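Local coordinates for hypothetical protein TT1465 (Thermus thermophilus, PDB 1WEK) that is of unknown function but folds as a Rossmann-like alpha/beta protein of the SLOG clan and is modelled as an assembly of six subunits, at residues L22-E27 against L118-V123; E27-L32 against R124-V129; V37-V42 against G71-G76; G97-L102 against T113-L118; F135-G140 against F163-L168. All blocks are in the same frame, centred on the assembly; numbering follows the deposited sequence.

Interaction 1: L22-E27 against L118-V123; sequences LAEFVE and LRYFFV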
# COMPACT_ATOMS: atom_id res chain seq x y z
N LEU A 22 4.36 4.93 -7.68
CA LEU A 22 5.04 4.35 -6.53
C LEU A 22 6.13 3.37 -6.96
O LEU A 22 7.22 3.34 -6.39
CB LEU A 22 4.04 3.62 -5.62
CG LEU A 22 3.26 4.54 -4.67
CD1 LEU A 22 2.25 3.73 -3.86
CD2 LEU A 22 4.24 5.24 -3.76
N ALA A 23 5.81 2.56 -7.96
CA ALA A 23 6.74 1.58 -8.50
C ALA A 23 7.99 2.28 -9.02
O ALA A 23 9.10 1.80 -8.83
CB ALA A 23 6.07 0.78 -9.63
N GLU A 24 7.80 3.42 -9.68
CA GLU A 24 8.92 4.18 -10.23
C GLU A 24 9.78 4.79 -9.14
O GLU A 24 11.01 4.80 -9.25
CB GLU A 24 8.42 5.24 -11.21
CG GLU A 24 7.81 4.65 -12.49
CD GLU A 24 7.32 5.71 -13.47
OE1 GLU A 24 6.89 5.34 -14.59
OE2 GLU A 24 7.38 6.91 -13.14
N PHE A 25 9.16 5.31 -8.08
CA PHE A 25 9.89 5.88 -6.95
C PHE A 25 10.70 4.78 -6.27
O PHE A 25 11.90 4.90 -6.05
CB PHE A 25 8.92 6.47 -5.92
CG PHE A 25 8.58 7.92 -6.15
CD1 PHE A 25 7.26 8.36 -6.07
CD2 PHE A 25 9.59 8.84 -6.44
CE1 PHE A 25 6.94 9.70 -6.27
CE2 PHE A 25 9.27 10.20 -6.65
CZ PHE A 25 7.95 10.63 -6.56
N VAL A 26 10.01 3.69 -5.93
CA VAL A 26 10.65 2.57 -5.25
C VAL A 26 11.79 1.98 -6.07
O VAL A 26 12.86 1.70 -5.53
CB VAL A 26 9.62 1.46 -4.92
CG1 VAL A 26 10.34 0.26 -4.31
CG2 VAL A 26 8.60 1.98 -3.93
N GLU A 27 11.57 1.80 -7.36
CA GLU A 27 12.60 1.26 -8.23
C GLU A 27 13.74 2.25 -8.30
O GLU A 27 14.92 1.88 -8.23
CB GLU A 27 12.05 1.00 -9.63
CG GLU A 27 13.03 0.25 -10.52
CD GLU A 27 12.58 0.17 -11.96
OE1 GLU A 27 13.38 -0.28 -12.81
OE2 GLU A 27 11.42 0.56 -12.25
N LEU A 118 11.08 6.27 -16.95
CA LEU A 118 10.02 6.84 -16.13
C LEU A 118 8.96 7.51 -16.99
O LEU A 118 9.27 8.17 -17.98
CB LEU A 118 10.65 7.89 -15.20
CG LEU A 118 11.84 7.40 -14.37
CD1 LEU A 118 12.69 8.58 -13.90
CD2 LEU A 118 11.32 6.59 -13.19
N ARG A 119 7.70 7.36 -16.62
CA ARG A 119 6.61 7.98 -17.36
C ARG A 119 6.38 9.41 -16.86
O ARG A 119 5.88 10.26 -17.59
CB ARG A 119 5.31 7.17 -17.17
CG ARG A 119 5.16 5.92 -18.04
CD ARG A 119 4.87 6.27 -19.52
NE ARG A 119 3.88 5.39 -20.15
CZ ARG A 119 4.12 4.13 -20.54
NH1 ARG A 119 5.31 3.58 -20.37
NH2 ARG A 119 3.15 3.42 -21.11
N TYR A 120 6.80 9.68 -15.63
CA TYR A 120 6.57 10.97 -15.00
C TYR A 120 7.73 11.91 -14.74
O TYR A 120 8.71 11.54 -14.08
CB TYR A 120 5.83 10.74 -13.70
CG TYR A 120 4.50 10.06 -13.91
CD1 TYR A 120 4.33 8.70 -13.62
CD2 TYR A 120 3.42 10.78 -14.42
CE1 TYR A 120 3.09 8.08 -13.82
CE2 TYR A 120 2.19 10.16 -14.64
CZ TYR A 120 2.03 8.82 -14.33
OH TYR A 120 0.78 8.26 -14.46
N PHE A 121 7.62 13.13 -15.24
CA PHE A 121 8.66 14.13 -15.04
C PHE A 121 8.96 14.32 -13.55
O PHE A 121 10.12 14.35 -13.14
CB PHE A 121 8.27 15.48 -15.65
CG PHE A 121 8.62 15.63 -17.11
CD1 PHE A 121 7.64 15.59 -18.09
CD2 PHE A 121 9.94 15.79 -17.51
CE1 PHE A 121 7.96 15.71 -19.44
CE2 PHE A 121 10.27 15.92 -18.86
CZ PHE A 121 9.28 15.88 -19.82
N PHE A 122 7.91 14.45 -12.72
CA PHE A 122 8.14 14.66 -11.30
C PHE A 122 8.96 13.54 -10.63
O PHE A 122 9.85 13.82 -9.84
CB PHE A 122 6.82 14.94 -10.55
CG PHE A 122 5.87 13.77 -10.46
CD1 PHE A 122 6.02 12.80 -9.47
CD2 PHE A 122 4.78 13.67 -11.32
CE1 PHE A 122 5.09 11.76 -9.34
CE2 PHE A 122 3.85 12.65 -11.20
CZ PHE A 122 4.00 11.69 -10.20
N VAL A 123 8.69 12.28 -10.96
CA VAL A 123 9.50 11.20 -10.36
C VAL A 123 10.96 11.39 -10.77
O VAL A 123 11.87 11.34 -9.95
CB VAL A 123 9.04 9.80 -10.82
CG1 VAL A 123 9.98 8.74 -10.25
CG2 VAL A 123 7.60 9.55 -10.36
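Glu24 makes the polar part of this contact, reaching from helix 17-34 to the turn at Leu118-Tyr120. Its OE1 accepts the backbone N-H of Arg119, with Arg119 N 3.0 Å from Glu24 OE1 and an angle of 163° at the hydrogen; the donor arrives on the syn side of the carboxylate but 33° out of its plane. The extended chain beyond CG (chi2 -179°) carries the acid across the gap. The second oxygen lies against carbon: Glu24 OE2 is 3.6 Å from Tyr120 CD1, at the ring edge, and 3.8 Å from Val123 CG2. The Arg119 guanidinium turns away to a salt bridge with Glu101.

The turn gripped in this way is a beta-alpha junction, where strand 114-118 passes into helix 121-130 with Tyr120 as N-cap. Glu24 therefore holds the backbone one residue ahead of the cap.

Apolar contacts flank the acid. Leu118 CD2 packs 3.8 Å from Glu24 CB. Val123 CG2 stands over one face of the Phe25 ring, 4.1 Å from its centroid, in a CH-pi contact, while Val123 CG1 touches Phe25 CD2 at 3.8 Å. The Phe122 and Phe25 side chains cross at about a right angle, Phe25 CZ lying at the edge of the Phe122 ring, 4.1 Å from Phe122 CD1. Beyond, Phe122 packs on Val126 of a second subunit, and the Arg119 carbonyl is hydrogen-bonded by Lys159 of that subunit.

Interaction 2: E27-L32 against R124-V129; sequences EGFETL and RKVLFV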
# COMPACT_ATOMS: atom_id res chain seq x y z
N GLU A 27 11.57 1.80 -7.36
CA GLU A 27 12.60 1.26 -8.23
C GLU A 27 13.74 2.25 -8.30
O GLU A 27 14.92 1.88 -8.23
CB GLU A 27 12.05 1.00 -9.63
CG GLU A 27 13.03 0.25 -10.52
CD GLU A 27 12.58 0.17 -11.96
OE1 GLU A 27 13.38 -0.28 -12.81
OE2 GLU A 27 11.42 0.56 -12.25
N GLY A 28 13.40 3.53 -8.45
CA GLY A 28 14.41 4.56 -8.52
C GLY A 28 15.27 4.59 -7.26
O GLY A 28 16.49 4.70 -7.35
N PHE A 29 14.64 4.49 -6.09
CA PHE A 29 15.41 4.52 -4.85
C PHE A 29 16.34 3.30 -4.74
O PHE A 29 17.51 3.44 -4.39
CB PHE A 29 14.50 4.57 -3.62
CG PHE A 29 13.61 5.80 -3.56
CD1 PHE A 29 13.86 6.92 -4.36
CD2 PHE A 29 12.51 5.83 -2.71
CE1 PHE A 29 13.03 8.04 -4.32
CE2 PHE A 29 11.66 6.95 -2.66
CZ PHE A 29 11.92 8.06 -3.47
N GLU A 30 15.81 2.12 -5.05
CA GLU A 30 16.56 0.86 -4.98
C GLU A 30 17.80 0.91 -5.85
O GLU A 30 18.87 0.48 -5.45
CB GLU A 30 15.69 -0.33 -5.41
CG GLU A 30 14.46 -0.57 -4.54
CD GLU A 30 13.61 -1.74 -5.02
OE1 GLU A 30 13.55 -2.00 -6.24
OE2 GLU A 30 12.99 -2.41 -4.16
N THR A 31 17.63 1.43 -7.05
CA THR A 31 18.72 1.52 -8.01
C THR A 31 19.78 2.55 -7.63
O THR A 31 20.94 2.19 -7.41
CB THR A 31 18.15 1.84 -9.40
OG1 THR A 31 17.24 0.80 -9.76
CG2 THR A 31 19.25 1.93 -10.43
N LEU A 32 19.40 3.81 -7.54
CA LEU A 32 20.37 4.86 -7.21
C LEU A 32 21.01 4.67 -5.85
O LEU A 32 22.17 5.04 -5.67
CB LEU A 32 19.71 6.25 -7.30
CG LEU A 32 19.00 6.58 -8.63
CD1 LEU A 32 18.76 8.08 -8.73
CD2 LEU A 32 19.85 6.12 -9.80
N ARG A 124 11.18 11.62 -12.05
CA ARG A 124 12.52 11.83 -12.59
C ARG A 124 13.24 13.00 -11.90
O ARG A 124 14.43 12.90 -11.57
CB ARG A 124 12.41 12.06 -14.09
CG ARG A 124 13.64 12.58 -14.74
CD ARG A 124 13.56 12.40 -16.23
NE ARG A 124 13.72 13.64 -16.95
CZ ARG A 124 14.22 13.73 -18.18
NH1 ARG A 124 14.62 12.64 -18.81
NH2 ARG A 124 14.29 14.90 -18.78
N LYS A 125 12.51 14.10 -11.66
CA LYS A 125 13.08 15.28 -11.01
C LYS A 125 13.50 14.98 -9.58
O LYS A 125 14.47 15.55 -9.08
CB LYS A 125 12.06 16.43 -10.95
CG LYS A 125 11.54 16.94 -12.28
CD LYS A 125 12.30 18.18 -12.74
CE LYS A 125 11.43 19.04 -13.64
NZ LYS A 125 10.17 19.42 -12.94
N VAL A 126 12.76 14.10 -8.90
CA VAL A 126 13.07 13.73 -7.54
C VAL A 126 14.36 12.91 -7.53
O VAL A 126 15.25 13.15 -6.71
CB VAL A 126 11.92 12.89 -6.89
CG1 VAL A 126 12.43 12.19 -5.63
CG2 VAL A 126 10.73 13.79 -6.53
N LEU A 127 14.47 11.95 -8.44
CA LEU A 127 15.67 11.12 -8.51
C LEU A 127 16.89 11.94 -8.87
O LEU A 127 18.01 11.57 -8.54
CB LEU A 127 15.47 9.99 -9.52
CG LEU A 127 14.33 9.05 -9.13
CD1 LEU A 127 14.09 8.02 -10.23
CD2 LEU A 127 14.68 8.37 -7.81
N PHE A 128 16.68 13.06 -9.55
CA PHE A 128 17.78 13.92 -9.94
C PHE A 128 18.43 14.65 -8.75
O PHE A 128 19.61 15.00 -8.80
CB PHE A 128 17.29 14.95 -10.97
CG PHE A 128 17.66 14.63 -12.38
CD1 PHE A 128 16.70 14.63 -13.39
CD2 PHE A 128 18.98 14.35 -12.72
CE1 PHE A 128 17.04 14.36 -14.72
CE2 PHE A 128 19.34 14.07 -14.05
CZ PHE A 128 18.36 14.09 -15.05
N VAL A 129 17.67 14.88 -7.69
CA VAL A 129 18.23 15.59 -6.53
C VAL A 129 18.47 14.70 -5.31
O VAL A 129 19.47 14.88 -4.60
CB VAL A 129 17.31 16.76 -6.09
CG1 VAL A 129 17.02 17.67 -7.27
CG2 VAL A 129 16.02 16.23 -5.53
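Leu127 lies against Gly28, Phe29 and Leu32. With its CG opposite the carbonyl carbon (chi1 -62°), the two methyls are sent to Gly28 and Phe29. CD1 of Leu127 rests 3.9 Å from Gly28 CA, and CD2 of the same leucine is 3.9 Å from Gly28 C. Lacking a side chain, Gly28 lets the leucine settle directly on the helix backbone. CD2 also reaches the Phe29 ring, 3.8 Å from Phe29 CD1, the two side chains crossing at about a right angle. Further along, Leu32 CD1 packs 3.9 Å from Leu127 CB and comes 3.6 Å from Leu127 O. Val126 adds a looser touch at the Phe29 ring edge, where its CG1 is 4.4 Å from Phe29 CE1. No hydrogen bond crosses; the contact is wholly packing.

The helices behind these side chains run nearly parallel: the axes of the two segments are 25° apart in direction and approach to 10.6 Å. Within segment 27-32, Glu27 O accepts both Thr31 N and Thr31 OG1 from opposite faces of its carbonyl plane. Arg130 also meets Phe29 in a cation-pi contact.

Both helices pack against the sheet: Leu32 touches Val96, and Leu127 touches Leu98 and Leu118 on strands 95-100 and 114-118. Lys125, farther round helix 121-130, forms salt bridges with Asp146 on helix 142-156 and with Glu150 of a second subunit.

Interaction 3: V37-V42 against G71-G76; sequences VPLVSV and GVVTGG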
# COMPACT_ATOMS: atom_id res chain seq x y z
N VAL A 37 29.33 5.63 -5.87
CA VAL A 37 30.14 6.78 -6.23
C VAL A 37 29.25 8.00 -6.05
O VAL A 37 28.02 7.91 -6.15
CB VAL A 37 30.61 6.70 -7.69
CG1 VAL A 37 31.56 5.53 -7.86
CG2 VAL A 37 29.41 6.55 -8.62
N PRO A 38 29.86 9.15 -5.73
CA PRO A 38 29.09 10.38 -5.55
C PRO A 38 28.45 10.65 -6.91
O PRO A 38 29.11 10.48 -7.95
CB PRO A 38 30.16 11.39 -5.18
CG PRO A 38 31.20 10.56 -4.53
CD PRO A 38 31.28 9.38 -5.44
N LEU A 39 27.18 11.04 -6.91
CA LEU A 39 26.49 11.28 -8.16
C LEU A 39 26.26 12.76 -8.44
O LEU A 39 25.79 13.51 -7.57
CB LEU A 39 25.15 10.54 -8.17
CG LEU A 39 25.24 9.02 -7.99
CD1 LEU A 39 23.86 8.44 -7.80
CD2 LEU A 39 25.91 8.41 -9.21
N VAL A 40 26.60 13.15 -9.66
CA VAL A 40 26.46 14.51 -10.14
C VAL A 40 25.39 14.58 -11.23
O VAL A 40 25.48 13.87 -12.24
CB VAL A 40 27.80 15.01 -10.71
CG1 VAL A 40 27.61 16.37 -11.37
CG2 VAL A 40 28.84 15.09 -9.60
N SER A 41 24.38 15.42 -11.02
CA SER A 41 23.32 15.57 -12.01
C SER A 41 23.79 16.57 -13.04
O SER A 41 24.29 17.64 -12.70
CB SER A 41 22.04 16.05 -11.33
OG SER A 41 21.46 14.96 -10.65
N VAL A 42 23.63 16.22 -14.31
CA VAL A 42 24.09 17.05 -15.41
C VAL A 42 22.98 17.28 -16.44
O VAL A 42 22.26 16.36 -16.81
CB VAL A 42 25.31 16.40 -16.08
CG1 VAL A 42 25.93 17.34 -17.11
CG2 VAL A 42 26.33 16.04 -15.01
N GLY A 71 30.01 9.72 -10.67
CA GLY A 71 29.14 9.05 -11.62
C GLY A 71 28.26 10.17 -12.14
O GLY A 71 27.96 11.12 -11.40
N VAL A 72 27.87 10.13 -13.41
CA VAL A 72 27.00 11.18 -13.93
C VAL A 72 25.60 10.64 -14.10
O VAL A 72 25.40 9.47 -14.44
CB VAL A 72 27.50 11.74 -15.29
CG1 VAL A 72 28.87 12.35 -15.12
CG2 VAL A 72 27.52 10.64 -16.34
N VAL A 73 24.62 11.50 -13.82
CA VAL A 73 23.21 11.16 -13.95
C VAL A 73 22.60 12.21 -14.89
O VAL A 73 22.69 13.41 -14.62
CB VAL A 73 22.49 11.22 -12.60
CG1 VAL A 73 21.05 10.81 -12.76
CG2 VAL A 73 23.19 10.32 -11.60
N THR A 74 22.04 11.75 -16.00
CA THR A 74 21.42 12.64 -16.98
C THR A 74 20.02 12.10 -17.30
O THR A 74 19.61 11.07 -16.76
CB THR A 74 22.19 12.66 -18.32
OG1 THR A 74 21.96 11.43 -19.02
CG2 THR A 74 23.66 12.85 -18.10
N GLY A 75 19.31 12.79 -18.18
CA GLY A 75 17.98 12.33 -18.56
C GLY A 75 18.02 11.22 -19.61
O GLY A 75 16.98 10.82 -20.15
N GLY A 76 19.22 10.72 -19.91
CA GLY A 76 19.37 9.64 -20.88
C GLY A 76 19.03 9.96 -22.32
O GLY A 76 19.08 9.07 -23.17
O HOH W 1 19.86 15.66 -18.26
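Leu39 and Val73 meet on one face of the twisted sheet that strands 39-42 and 71-74 form; Val40 and Val72 point to the other face, where Val42 CG2 touches Val72 CB. On the first face Val73 CG2 is 4.0 Å from Leu39 CB; Val73 CG1 points opposite its own backbone N (chi1 -177°), which turns CG2 of the valine to the leucine. Gly71 puts no side chain there, and Val37 CG2 comes within 3.8 Å of Gly71 N. Between the two faces, four backbone bonds join the parallel strands: Gly71 N to Pro38 O, Val40 N to Gly71 O, Val73 N to Val40 O and Val42 N to Val73 O, all 3.0 Å. The first is almost straight, at 175°.

Past Val42 a water continues the link, giving a hydrogen bond to Val42 O and taking one from Gly75 N. There the strand ends in a glycine-rich ST turn: Thr74 OG1 accepts Gly76 N at 3.0 Å, and Asn85 is its further partner.

The two strands are the ends of a beta-alpha-beta crossover through helix 53-68. They lie mid-sheet, between strand 95-100 beside Val72 and strand 132-137 beside Ser41, while helix 79-90 packs on Val42, Val72 and Thr74.

Interaction 4: G97-L102 against T113-L118; sequences GLNIEL and THALSL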
# COMPACT_ATOMS: atom_id res chain seq x y z
N GLY A 97 21.06 7.21 -16.69
CA GLY A 97 20.11 7.93 -17.50
C GLY A 97 18.74 7.77 -16.88
O GLY A 97 18.32 6.66 -16.56
N LEU A 98 18.05 8.89 -16.67
CA LEU A 98 16.71 8.86 -16.09
C LEU A 98 15.80 9.20 -17.27
O LEU A 98 15.25 10.30 -17.36
CB LEU A 98 16.58 9.90 -14.98
CG LEU A 98 17.55 9.83 -13.79
CD1 LEU A 98 17.30 10.99 -12.83
CD2 LEU A 98 17.37 8.50 -13.06
N ASN A 99 15.66 8.24 -18.18
CA ASN A 99 14.88 8.41 -19.40
C ASN A 99 13.41 8.69 -19.17
O ASN A 99 12.75 8.03 -18.37
CB ASN A 99 15.07 7.18 -20.29
CG ASN A 99 16.54 6.78 -20.42
OD1 ASN A 99 17.06 6.04 -19.59
ND2 ASN A 99 17.21 7.30 -21.44
N ILE A 100 12.90 9.68 -19.89
CA ILE A 100 11.51 10.06 -19.76
C ILE A 100 10.72 9.58 -20.96
O ILE A 100 11.14 9.75 -22.10
CB ILE A 100 11.39 11.59 -19.64
CG1 ILE A 100 9.92 11.98 -19.46
CG2 ILE A 100 12.00 12.24 -20.86
CD1 ILE A 100 9.33 11.55 -18.14
N GLU A 101 9.57 8.96 -20.72
CA GLU A 101 8.73 8.46 -21.80
C GLU A 101 7.85 9.59 -22.34
O GLU A 101 7.00 10.12 -21.62
CB GLU A 101 7.87 7.31 -21.30
CG GLU A 101 8.68 6.33 -20.44
CD GLU A 101 7.96 5.03 -20.15
OE1 GLU A 101 7.64 4.30 -21.11
OE2 GLU A 101 7.71 4.74 -18.96
N LEU A 102 8.06 9.94 -23.61
CA LEU A 102 7.32 11.02 -24.25
C LEU A 102 6.51 10.59 -25.47
O LEU A 102 6.84 9.61 -26.14
CB LEU A 102 8.26 12.15 -24.69
CG LEU A 102 9.11 12.88 -23.64
CD1 LEU A 102 9.88 14.03 -24.32
CD2 LEU A 102 8.21 13.41 -22.55
N THR A 113 25.34 3.26 -18.00
CA THR A 113 25.73 2.11 -17.20
C THR A 113 24.51 1.62 -16.41
O THR A 113 24.45 0.47 -15.98
CB THR A 113 26.86 2.49 -16.21
OG1 THR A 113 28.10 2.52 -16.92
CG2 THR A 113 26.96 1.49 -15.08
N HIS A 114 23.54 2.52 -16.23
CA HIS A 114 22.31 2.22 -15.51
C HIS A 114 21.21 3.06 -16.15
O HIS A 114 21.27 4.29 -16.12
CB HIS A 114 22.43 2.60 -14.04
CG HIS A 114 23.43 1.78 -13.28
ND1 HIS A 114 23.16 0.51 -12.82
CD2 HIS A 114 24.70 2.06 -12.90
CE1 HIS A 114 24.22 0.04 -12.19
NE2 HIS A 114 25.17 0.96 -12.22
N ALA A 115 20.21 2.40 -16.73
CA ALA A 115 19.12 3.09 -17.38
C ALA A 115 17.76 2.83 -16.73
O ALA A 115 17.37 1.69 -16.49
CB ALA A 115 19.07 2.69 -18.85
N LEU A 116 17.06 3.91 -16.43
CA LEU A 116 15.74 3.81 -15.84
C LEU A 116 14.76 4.55 -16.76
O LEU A 116 15.10 5.60 -17.31
CB LEU A 116 15.75 4.45 -14.45
CG LEU A 116 16.45 3.68 -13.33
CD1 LEU A 116 16.67 4.56 -12.12
CD2 LEU A 116 15.61 2.44 -12.97
N SER A 117 13.58 3.98 -16.98
CA SER A 117 12.59 4.64 -17.82
C SER A 117 11.41 4.99 -16.94
O SER A 117 10.83 4.13 -16.27
CB SER A 117 12.16 3.77 -19.01
OG SER A 117 12.01 2.41 -18.64
N LEU A 118 11.08 6.27 -16.95
CA LEU A 118 10.02 6.84 -16.13
C LEU A 118 8.96 7.51 -16.99
O LEU A 118 9.27 8.17 -17.98
CB LEU A 118 10.65 7.89 -15.20
CG LEU A 118 11.84 7.40 -14.37
CD1 LEU A 118 12.69 8.58 -13.90
CD2 LEU A 118 11.32 6.59 -13.19
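Gly97-Glu101 and His114-Leu118 pair as parallel strands through Gly97 N to His114 O, Leu116 N to Gly97 O, Leu118 N to Asn99 O and Glu101 N to Leu118 O, plus a weak bond from Asn99 N to Leu116 O (124°). The weak bond lies where Leu98 departs from extended geometry (psi 73°); Leu98 O, not an acceptor toward 114-118, takes a hydrogen bond from Arg124 NH1. On the face toward the helices, Leu98 and Leu116 lie side by side, with Leu98 CD2 4.1 Å from Leu116 CD1. Leu118 CD1 adds a contact 4.2 Å from Leu98 CB, and Ile100 CG1, trans to the backbone N (chi1 -179°), brings Ile100 CD1 3.4 Å from Leu118 O. Ala115 CB, on the other face with Asn99 and Ser117, is 4.0 Å from Asn99 OD1. Glu101 runs past the Leu118 carbonyl with its chain extended beyond CG, Glu101 CG 3.1 Å from Leu118 O; its carboxylate has its main partner in Arg119.

At this margin of the sheet the leucine face is buried, while Ala115 and Ser117 are exposed. Asn99 OD1 lies 3.0 Å from Leu116 O, acceptor against acceptor and probably unfavourable; a hydrogen bond from Gln112 NE2 to OD1 probably offsets part of the cost.

Interaction 5: F135-G140 against F163-L168; sequences FVFLPG and FPVFLL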
# COMPACT_ATOMS: atom_id res chain seq x y z
N PHE A 135 25.08 19.94 -9.30
CA PHE A 135 24.28 20.10 -10.52
C PHE A 135 25.02 20.98 -11.52
O PHE A 135 25.50 22.06 -11.18
CB PHE A 135 22.93 20.77 -10.22
CG PHE A 135 22.14 20.09 -9.16
CD1 PHE A 135 22.37 20.38 -7.81
CD2 PHE A 135 21.20 19.12 -9.50
CE1 PHE A 135 21.68 19.70 -6.81
CE2 PHE A 135 20.51 18.43 -8.50
CZ PHE A 135 20.74 18.72 -7.16
N VAL A 136 25.11 20.50 -12.76
CA VAL A 136 25.77 21.25 -13.83
C VAL A 136 24.77 21.50 -14.97
O VAL A 136 24.20 20.57 -15.54
CB VAL A 136 26.99 20.49 -14.40
CG1 VAL A 136 27.81 21.42 -15.30
CG2 VAL A 136 27.87 19.96 -13.25
N PHE A 137 24.56 22.76 -15.31
CA PHE A 137 23.64 23.09 -16.40
C PHE A 137 24.37 23.61 -17.64
O PHE A 137 24.98 24.67 -17.62
CB PHE A 137 22.60 24.09 -15.89
CG PHE A 137 21.73 23.54 -14.79
CD1 PHE A 137 22.17 23.56 -13.47
CD2 PHE A 137 20.55 22.89 -15.08
CE1 PHE A 137 21.44 22.93 -12.45
CE2 PHE A 137 19.80 22.25 -14.07
CZ PHE A 137 20.26 22.27 -12.75
N LEU A 138 24.32 22.83 -18.72
CA LEU A 138 24.96 23.23 -19.98
C LEU A 138 23.90 23.87 -20.87
O LEU A 138 22.70 23.77 -20.58
CB LEU A 138 25.57 21.99 -20.67
CG LEU A 138 26.80 21.38 -20.00
CD1 LEU A 138 26.71 19.85 -19.96
CD2 LEU A 138 28.04 21.83 -20.74
N PRO A 139 24.31 24.60 -21.92
CA PRO A 139 23.26 25.20 -22.76
C PRO A 139 22.19 24.15 -23.06
O PRO A 139 22.51 22.98 -23.36
CB PRO A 139 24.03 25.61 -24.01
CG PRO A 139 25.33 26.11 -23.43
CD PRO A 139 25.65 25.07 -22.33
N GLY A 140 20.94 24.57 -22.95
CA GLY A 140 19.79 23.71 -23.19
C GLY A 140 18.57 24.59 -23.47
O GLY A 140 18.71 25.80 -23.70
N PHE A 163 24.08 22.00 -2.23
CA PHE A 163 25.18 21.48 -3.03
C PHE A 163 25.53 22.47 -4.14
O PHE A 163 24.73 23.34 -4.46
CB PHE A 163 24.82 20.13 -3.63
CG PHE A 163 24.59 19.06 -2.59
CD1 PHE A 163 23.30 18.76 -2.15
CD2 PHE A 163 25.67 18.35 -2.06
CE1 PHE A 163 23.08 17.76 -1.19
CE2 PHE A 163 25.46 17.36 -1.10
CZ PHE A 163 24.16 17.07 -0.67
N PRO A 164 26.72 22.35 -4.74
CA PRO A 164 27.11 23.27 -5.81
C PRO A 164 26.21 23.25 -7.06
O PRO A 164 25.76 22.19 -7.50
CB PRO A 164 28.54 22.84 -6.15
CG PRO A 164 28.99 22.06 -4.97
CD PRO A 164 27.77 21.35 -4.50
N VAL A 165 25.95 24.43 -7.61
CA VAL A 165 25.17 24.56 -8.84
C VAL A 165 26.01 25.37 -9.83
O VAL A 165 26.45 26.48 -9.52
CB VAL A 165 23.83 25.28 -8.63
CG1 VAL A 165 23.19 25.54 -9.99
CG2 VAL A 165 22.89 24.45 -7.77
N PHE A 166 26.26 24.81 -11.00
CA PHE A 166 27.04 25.51 -12.01
C PHE A 166 26.30 25.67 -13.33
O PHE A 166 25.50 24.82 -13.71
CB PHE A 166 28.35 24.76 -12.28
CG PHE A 166 29.27 24.71 -11.11
CD1 PHE A 166 29.16 23.70 -10.16
CD2 PHE A 166 30.26 25.67 -10.95
CE1 PHE A 166 30.03 23.65 -9.08
CE2 PHE A 166 31.13 25.63 -9.88
CZ PHE A 166 31.01 24.62 -8.95
N LEU A 167 26.57 26.77 -14.02
CA LEU A 167 25.99 27.02 -15.34
C LEU A 167 27.19 27.16 -16.25
O LEU A 167 27.99 28.07 -16.08
CB LEU A 167 25.20 28.32 -15.37
CG LEU A 167 24.14 28.61 -14.30
CD1 LEU A 167 23.27 29.72 -14.82
CD2 LEU A 167 23.29 27.37 -14.01
N LEU A 168 27.32 26.25 -17.20
CA LEU A 168 28.43 26.31 -18.12
C LEU A 168 28.09 27.11 -19.36
O LEU A 168 27.02 26.94 -19.96
CB LEU A 168 28.88 24.90 -18.52
CG LEU A 168 29.92 24.28 -17.58
CD1 LEU A 168 30.18 22.82 -17.96
CD2 LEU A 168 31.20 25.11 -17.66
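Val165 fits between the rings of Phe135 and Phe137, one methyl to each. Its CG2 is 4.1 Å from Phe135 CD1 and its CG1 4.0 Å from Phe137 CE1, so the forked valine fills the dip between two rings projecting from the neighbouring strand. With CG1 anti to the backbone N (chi1 172°), the fork straddles that dip. On the same face Leu167 CD2 tucks against the root of the second ring, 3.8 Å from Phe137 CB. The edge of the Phe137 ring also meets Phe166 O in plane, 3.6 Å from Phe137 CD1.

The opposite face has a complementary fit: Leu168 CD1 drops into the notch between Val136 and Leu138. It lies 3.8 Å from Val136 CG1 and 3.6 Å from Leu138 CD2, the two leucines running side by side. Leu138 is turned to an unusual chi2 of 136°, which places CD2 at this contact.

Between the faces, four backbone bonds join the parallel strands: Phe135 N to Pro164 O, Phe166 N to Phe135 O, Phe137 N to Phe166 O and Leu168 N to Phe137 O. The strands close a beta-alpha-beta unit through helix 142-156, and helix 203-211 covers Val136 and Phe166.

At Pro139, which opens the glycine-rich PGG turn of this family, the pairing with strand 165-168 stops. Proline has no N-H to continue the pattern and sets its CD 3.3 Å from Leu168 O. That carbonyl is hydrogen-bonded by Trp173 NE1, which means that the end of the pairing leaves this buried acceptor with a donor.

Overall arrangement
Interactions 1 and 2 hold the same pair of helices, 17-34 and 121-130, at successive levels: a carboxylate-to-backbone bond with ring packing at the first, packing alone at the more buried second. Interactions 3, 4 and 5 each join neighbouring strands of one parallel sheet. Interactions 3 and 5 are central and mostly apolar, linked by Ser41 O and Val136 N, whereas interaction 4 is at a margin and has one face on which Ala115 and Ser117 are exposed beside a buried Asn99. Interaction 4 shares Leu118 with interaction 1. Phe128 and Arg124 connect interaction 2 to strands of interactions 3 and 4, while interactions 1, 2 and 4 also touch a second subunit.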